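Local coordinates for sporulation and cell division protein SsgA (Streptomyces sp. Ag82_O1-9, PDB 6SLC) that probably acts in sporulation-specific cell division in streptomycetes, as a member of the SsgA-like family that includes the FtsZ-recruiting SsgB, at residues T23-V35 against L116-R130. Numbering follows the deposited sequence.
Sequences TTVSCELHLRLVV and LLEAPARALESFLKR
An antiparallel β-strand pair that gives way to strand-on-helix packing joins 23-35 to 116-130 in this β-barrel protein: Arg32 and Glu118 form a hydrogen-bonded pair, while farther on Phe127 and Arg130 of the helix reach back to the strand. The pair is closed by Arg32 N to Glu118 O (3.0 Å) and Glu118 N to Arg32 O (2.9 Å), and Val34 N adds a straighter bond to Leu116 O. Next along the ladder, Leu33 and Leu117 are a non-hydrogen-bonded pair whose side chains share one face, CD1 of Leu33 resting 3.9 Å from CD2 of Leu117.

At Pro120, the N-cap of helix 121-134, the chain leaves the sheet, and packing replaces the ladder. CD of Pro120 lies 3.4 Å from His30 O, and Leu29 spreads its two methyls over the start of the helix, CD2 pressed tightly on Ala123 CB (3.5 Å) and CD1 near the backbone of Leu124. One turn on, the sulfur of Cys27 lies oblique to the Phe127 ring, 4.4 Å from its centroid, in a sulfur-aromatic contact; CG of Phe127 lies anti to the backbone N (chi1 167°), carrying the ring up to the strand, where CE1 meets Val25 O at the ring edge. Arg130 ends the series: bent at chi3 (55°), it brings the edge of its guanidinium to Ser26 O, its NH1 donating at 3.0 Å and its NH2 only weakly, while Val25 CG1 sits over one face.

Strand 40-50 lies along the other side of strand 19-34, with Leu47 touching Phe127, while Phe61 of strand 56-64 packs on both Leu31 and Leu117. Beyond strand 114-120 comes strand 101-109, whose Val104 meets Leu124; Thr23 and Thr24 continue the sheet into a neighbouring subunit, whose Glu66 O also takes a weak hydrogen bond from Arg130 NH2.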
loop_
_atom_site.group_PDB
_atom_site.type_symbol
_atom_site.label_atom_id
_atom_site.label_comp_id
_atom_site.label_asym_id
_atom_site.label_seq_id
_atom_site.Cartn_x
_atom_site.Cartn_y
_atom_site.Cartn_z
ATOM N N THR A 23 6.210 11.962 -5.632
ATOM C CA THR A 23 4.964 12.763 -5.583
ATOM C C THR A 23 3.901 11.936 -6.298
ATOM O O THR A 23 4.203 11.388 -7.332
ATOM C CB THR A 23 5.105 14.131 -6.255
ATOM O OG1 THR A 23 5.984 14.983 -5.526
ATOM C CG2 THR A 23 3.772 14.823 -6.354
ATOM N N THR A 24 2.714 11.806 -5.725
ATOM C CA THR A 24 1.632 10.959 -6.250
ATOM C C THR A 24 0.451 11.847 -6.615
ATOM O O THR A 24 0.080 12.711 -5.826
ATOM C CB THR A 24 1.233 9.893 -5.232
ATOM O OG1 THR A 24 2.421 9.169 -4.914
ATOM C CG2 THR A 24 0.179 8.947 -5.763
ATOM N N VAL A 25 -0.099 11.639 -7.799
ATOM C CA VAL A 25 -1.350 12.285 -8.279
ATOM C C VAL A 25 -2.318 11.134 -8.517
ATOM O O VAL A 25 -1.943 10.185 -9.247
ATOM C CB VAL A 25 -1.095 13.103 -9.557
ATOM C CG1 VAL A 25 -2.362 13.624 -10.197
ATOM C CG2 VAL A 25 -0.152 14.239 -9.276
ATOM N N SER A 26 -3.482 11.175 -7.888
ATOM C CA SER A 26 -4.442 10.058 -7.996
ATOM C C SER A 26 -5.834 10.588 -8.335
ATOM O O SER A 26 -6.088 11.818 -8.176
ATOM C CB SER A 26 -4.427 9.233 -6.752
ATOM O OG SER A 26 -4.954 9.981 -5.676
ATOM N N CYS A 27 -6.684 9.718 -8.860
ATOM C CA CYS A 27 -8.130 9.996 -8.988
ATOM C C CYS A 27 -8.899 8.675 -8.938
ATOM O O CYS A 27 -8.268 7.629 -9.077
ATOM C CB CYS A 27 -8.424 10.786 -10.254
ATOM S SG CYS A 27 -8.590 9.737 -11.712
ATOM N N GLU A 28 -10.196 8.738 -8.660
ATOM C CA GLU A 28 -11.098 7.563 -8.707
ATOM C C GLU A 28 -12.068 7.830 -9.850
ATOM O O GLU A 28 -12.683 8.882 -9.840
ATOM C CB GLU A 28 -11.775 7.315 -7.353
ATOM C CG GLU A 28 -10.848 7.422 -6.134
ATOM C CD GLU A 28 -9.825 6.312 -5.917
ATOM O OE1 GLU A 28 -10.261 5.139 -5.776
ATOM O OE2 GLU A 28 -8.589 6.614 -5.874
ATOM N N LEU A 29 -12.119 6.940 -10.837
ATOM C CA LEU A 29 -13.018 7.041 -12.010
ATOM C C LEU A 29 -14.019 5.900 -11.936
ATOM O O LEU A 29 -13.754 4.925 -11.245
ATOM C CB LEU A 29 -12.205 6.928 -13.301
ATOM C CG LEU A 29 -11.240 8.077 -13.588
ATOM C CD1 LEU A 29 -10.837 8.086 -15.047
ATOM C CD2 LEU A 29 -11.818 9.435 -13.206
ATOM N N HIS A 30 -15.147 6.023 -12.611
ATOM C CA HIS A 30 -16.110 4.910 -12.739
ATOM C C HIS A 30 -16.044 4.443 -14.186
ATOM O O HIS A 30 -16.377 5.235 -15.073
ATOM C CB HIS A 30 -17.475 5.335 -12.192
ATOM C CG HIS A 30 -17.473 5.397 -10.699
ATOM N ND1 HIS A 30 -17.935 4.349 -9.908
ATOM C CD2 HIS A 30 -17.018 6.347 -9.848
ATOM C CE1 HIS A 30 -17.777 4.665 -8.635
ATOM N NE2 HIS A 30 -17.215 5.889 -8.571
ATOM N N LEU A 31 -15.571 3.221 -14.412
ATOM C CA LEU A 31 -15.466 2.628 -15.771
ATOM C C LEU A 31 -16.619 1.655 -15.959
ATOM O O LEU A 31 -17.180 1.198 -14.961
ATOM C CB LEU A 31 -14.122 1.920 -15.955
ATOM C CG LEU A 31 -12.886 2.678 -15.462
ATOM C CD1 LEU A 31 -11.614 1.932 -15.841
ATOM C CD2 LEU A 31 -12.845 4.113 -15.992
ATOM N N ARG A 32 -16.962 1.361 -17.205
ATOM C CA ARG A 32 -17.973 0.334 -17.546
ATOM C C ARG A 32 -17.234 -0.855 -18.145
ATOM O O ARG A 32 -16.507 -0.655 -19.123
ATOM C CB ARG A 32 -18.997 0.900 -18.530
ATOM C CG ARG A 32 -20.092 1.733 -17.880
ATOM C CD ARG A 32 -21.255 2.078 -18.819
ATOM N NE ARG A 32 -22.273 2.902 -18.155
ATOM C CZ ARG A 32 -23.461 2.481 -17.697
ATOM N NH1 ARG A 32 -23.842 1.221 -17.833
ATOM N NH2 ARG A 32 -24.272 3.342 -17.102
ATOM N N LEU A 33 -17.388 -2.041 -17.570
ATOM C CA LEU A 33 -16.896 -3.268 -18.242
ATOM C C LEU A 33 -17.921 -3.625 -19.306
ATOM O O LEU A 33 -19.073 -3.834 -18.907
ATOM C CB LEU A 33 -16.752 -4.396 -17.227
ATOM C CG LEU A 33 -16.307 -5.727 -17.825
ATOM C CD1 LEU A 33 -15.003 -5.572 -18.588
ATOM C CD2 LEU A 33 -16.153 -6.785 -16.742
ATOM N N VAL A 34 -17.550 -3.630 -20.586
ATOM C CA VAL A 34 -18.526 -3.917 -21.675
ATOM C C VAL A 34 -18.669 -5.435 -21.795
ATOM O O VAL A 34 -17.863 -6.066 -22.504
ATOM C CB VAL A 34 -18.135 -3.255 -23.002
ATOM C CG1 VAL A 34 -19.061 -3.669 -24.127
ATOM C CG2 VAL A 34 -18.118 -1.747 -22.850
ATOM N N VAL A 35 -19.673 -5.972 -21.108
ATOM C CA VAL A 35 -20.070 -7.408 -21.137
ATOM C C VAL A 35 -20.662 -7.728 -22.514
ATOM O O VAL A 35 -20.294 -8.771 -23.084
ATOM C CB VAL A 35 -21.080 -7.711 -20.019
ATOM C CG1 VAL A 35 -21.714 -9.082 -20.204
ATOM C CG2 VAL A 35 -20.435 -7.591 -18.645
ATOM N N LEU A 116 -12.986 -5.308 -22.404
ATOM C CA LEU A 116 -13.259 -3.982 -22.997
ATOM C C LEU A 116 -13.835 -3.061 -21.917
ATOM O O LEU A 116 -14.899 -3.370 -21.374
ATOM C CB LEU A 116 -14.241 -4.145 -24.154
ATOM C CG LEU A 116 -14.600 -2.850 -24.865
ATOM C CD1 LEU A 116 -13.352 -2.177 -25.425
ATOM C CD2 LEU A 116 -15.613 -3.122 -25.961
ATOM N N LEU A 117 -13.154 -1.957 -21.633
ATOM C CA LEU A 117 -13.570 -0.971 -20.606
ATOM C C LEU A 117 -13.831 0.373 -21.289
ATOM O O LEU A 117 -13.120 0.696 -22.265
ATOM C CB LEU A 117 -12.478 -0.861 -19.535
ATOM C CG LEU A 117 -12.275 -2.105 -18.668
ATOM C CD1 LEU A 117 -10.907 -2.103 -18.034
ATOM C CD2 LEU A 117 -13.313 -2.181 -17.577
ATOM N N GLU A 118 -14.831 1.106 -20.792
ATOM C CA GLU A 118 -15.104 2.512 -21.187
ATOM C C GLU A 118 -14.761 3.402 -19.997
ATOM O O GLU A 118 -15.287 3.148 -18.894
ATOM C CB GLU A 118 -16.554 2.719 -21.623
ATOM C CG GLU A 118 -16.865 2.069 -22.964
ATOM C CD GLU A 118 -18.295 2.218 -23.450
ATOM O OE1 GLU A 118 -19.134 2.789 -22.702
ATOM O OE2 GLU A 118 -18.560 1.771 -24.583
ATOM N N ALA A 119 -13.870 4.367 -20.219
ATOM C CA ALA A 119 -13.543 5.441 -19.263
ATOM C C ALA A 119 -14.208 6.733 -19.730
ATOM O O ALA A 119 -14.212 7.050 -20.912
ATOM C CB ALA A 119 -12.046 5.579 -19.172
ATOM N N PRO A 120 -14.759 7.550 -18.819
ATOM C CA PRO A 120 -15.219 8.885 -19.184
ATOM C C PRO A 120 -14.019 9.762 -19.583
ATOM O O PRO A 120 -13.101 9.917 -18.787
ATOM C CB PRO A 120 -15.947 9.362 -17.917
ATOM C CG PRO A 120 -15.305 8.580 -16.791
ATOM C CD PRO A 120 -14.969 7.242 -17.400
ATOM N N ALA A 121 -14.064 10.296 -20.805
ATOM C CA ALA A 121 -12.968 11.045 -21.470
ATOM C C ALA A 121 -12.608 12.286 -20.648
ATOM O O ALA A 121 -11.408 12.519 -20.400
ATOM C CB ALA A 121 -13.367 11.396 -22.883
ATOM N N ARG A 122 -13.605 13.059 -20.243
ATOM C CA ARG A 122 -13.378 14.341 -19.519
ATOM C C ARG A 122 -12.550 14.053 -18.264
ATOM O O ARG A 122 -11.523 14.722 -18.076
ATOM C CB ARG A 122 -14.697 15.032 -19.144
ATOM C CG ARG A 122 -14.996 16.325 -19.887
ATOM C CD ARG A 122 -16.426 16.774 -19.604
ATOM N NE ARG A 122 -16.697 18.161 -19.979
ATOM C CZ ARG A 122 -17.905 18.684 -20.230
ATOM N NH1 ARG A 122 -18.999 17.942 -20.167
ATOM N NH2 ARG A 122 -18.012 19.961 -20.559
ATOM N N ALA A 123 -12.997 13.106 -17.431
ATOM C CA ALA A 123 -12.363 12.759 -16.135
ATOM C C ALA A 123 -10.951 12.214 -16.388
ATOM O O ALA A 123 -10.015 12.629 -15.683
ATOM C CB ALA A 123 -13.205 11.759 -15.384
ATOM N N LEU A 124 -10.791 11.331 -17.377
ATOM C CA LEU A 124 -9.453 10.800 -17.724
ATOM C C LEU A 124 -8.519 11.952 -18.094
ATOM O O LEU A 124 -7.370 11.970 -17.569
ATOM C CB LEU A 124 -9.550 9.792 -18.864
ATOM C CG LEU A 124 -8.211 9.196 -19.262
ATOM C CD1 LEU A 124 -7.510 8.603 -18.048
ATOM C CD2 LEU A 124 -8.414 8.159 -20.354
ATOM N N GLU A 125 -8.987 12.877 -18.941
ATOM C CA GLU A 125 -8.161 13.999 -19.461
ATOM C C GLU A 125 -7.772 14.920 -18.298
ATOM O O GLU A 125 -6.632 15.404 -18.257
ATOM C CB GLU A 125 -8.887 14.775 -20.558
ATOM C CG GLU A 125 -8.070 15.952 -21.090
ATOM C CD GLU A 125 -8.318 16.365 -22.536
ATOM O OE1 GLU A 125 -9.494 16.424 -22.934
ATOM O OE2 GLU A 125 -7.325 16.594 -23.267
ATOM N N SER A 126 -8.690 15.138 -17.376
ATOM C CA SER A 126 -8.494 16.044 -16.223
ATOM C C SER A 126 -7.417 15.461 -15.296
ATOM O O SER A 126 -6.559 16.230 -14.794
ATOM C CB SER A 126 -9.819 16.277 -15.522
ATOM O OG SER A 126 -9.603 16.615 -14.161
ATOM N N PHE A 127 -7.429 14.141 -15.099
ATOM C CA PHE A 127 -6.382 13.426 -14.326
ATOM C C PHE A 127 -5.026 13.562 -15.045
ATOM O O PHE A 127 -4.018 13.950 -14.407
ATOM C CB PHE A 127 -6.755 11.959 -14.095
ATOM C CG PHE A 127 -5.595 11.130 -13.606
ATOM C CD1 PHE A 127 -5.048 11.321 -12.337
ATOM C CD2 PHE A 127 -5.000 10.212 -14.451
ATOM C CE1 PHE A 127 -3.978 10.549 -11.915
ATOM C CE2 PHE A 127 -3.928 9.445 -14.031
ATOM C CZ PHE A 127 -3.420 9.613 -12.767
ATOM N N LEU A 128 -4.986 13.291 -16.354
ATOM C CA LEU A 128 -3.709 13.378 -17.106
ATOM C C LEU A 128 -3.163 14.815 -17.055
ATOM O O LEU A 128 -1.930 14.955 -16.941
ATOM C CB LEU A 128 -3.922 12.884 -18.534
ATOM C CG LEU A 128 -4.161 11.384 -18.675
ATOM C CD1 LEU A 128 -4.480 11.019 -20.114
ATOM C CD2 LEU A 128 -2.965 10.592 -18.184
ATOM N N LYS A 129 -4.024 15.839 -17.077
ATOM C CA LYS A 129 -3.599 17.267 -16.985
ATOM C C LYS A 129 -2.968 17.530 -15.620
ATOM O O LYS A 129 -1.978 18.271 -15.563
ATOM C CB LYS A 129 -4.745 18.233 -17.276
ATOM C CG LYS A 129 -5.084 18.375 -18.761
ATOM C CD LYS A 129 -6.154 19.413 -19.053
ATOM C CE LYS A 129 -6.426 19.620 -20.531
ATOM N NZ LYS A 129 -7.658 20.420 -20.758
ATOM N N ARG A 130 -3.468 16.892 -14.568
ATOM C CA ARG A 130 -2.863 17.012 -13.218
ATOM C C ARG A 130 -1.488 16.332 -13.221
ATOM O O ARG A 130 -0.542 16.912 -12.657
ATOM C CB ARG A 130 -3.845 16.494 -12.162
ATOM C CG ARG A 130 -5.049 17.413 -11.993
ATOM C CD ARG A 130 -6.156 16.810 -11.163
ATOM N NE ARG A 130 -5.561 16.407 -9.900
ATOM C CZ ARG A 130 -5.719 15.221 -9.322
ATOM N NH1 ARG A 130 -6.544 14.319 -9.847
ATOM N NH2 ARG A 130 -5.052 14.969 -8.208
#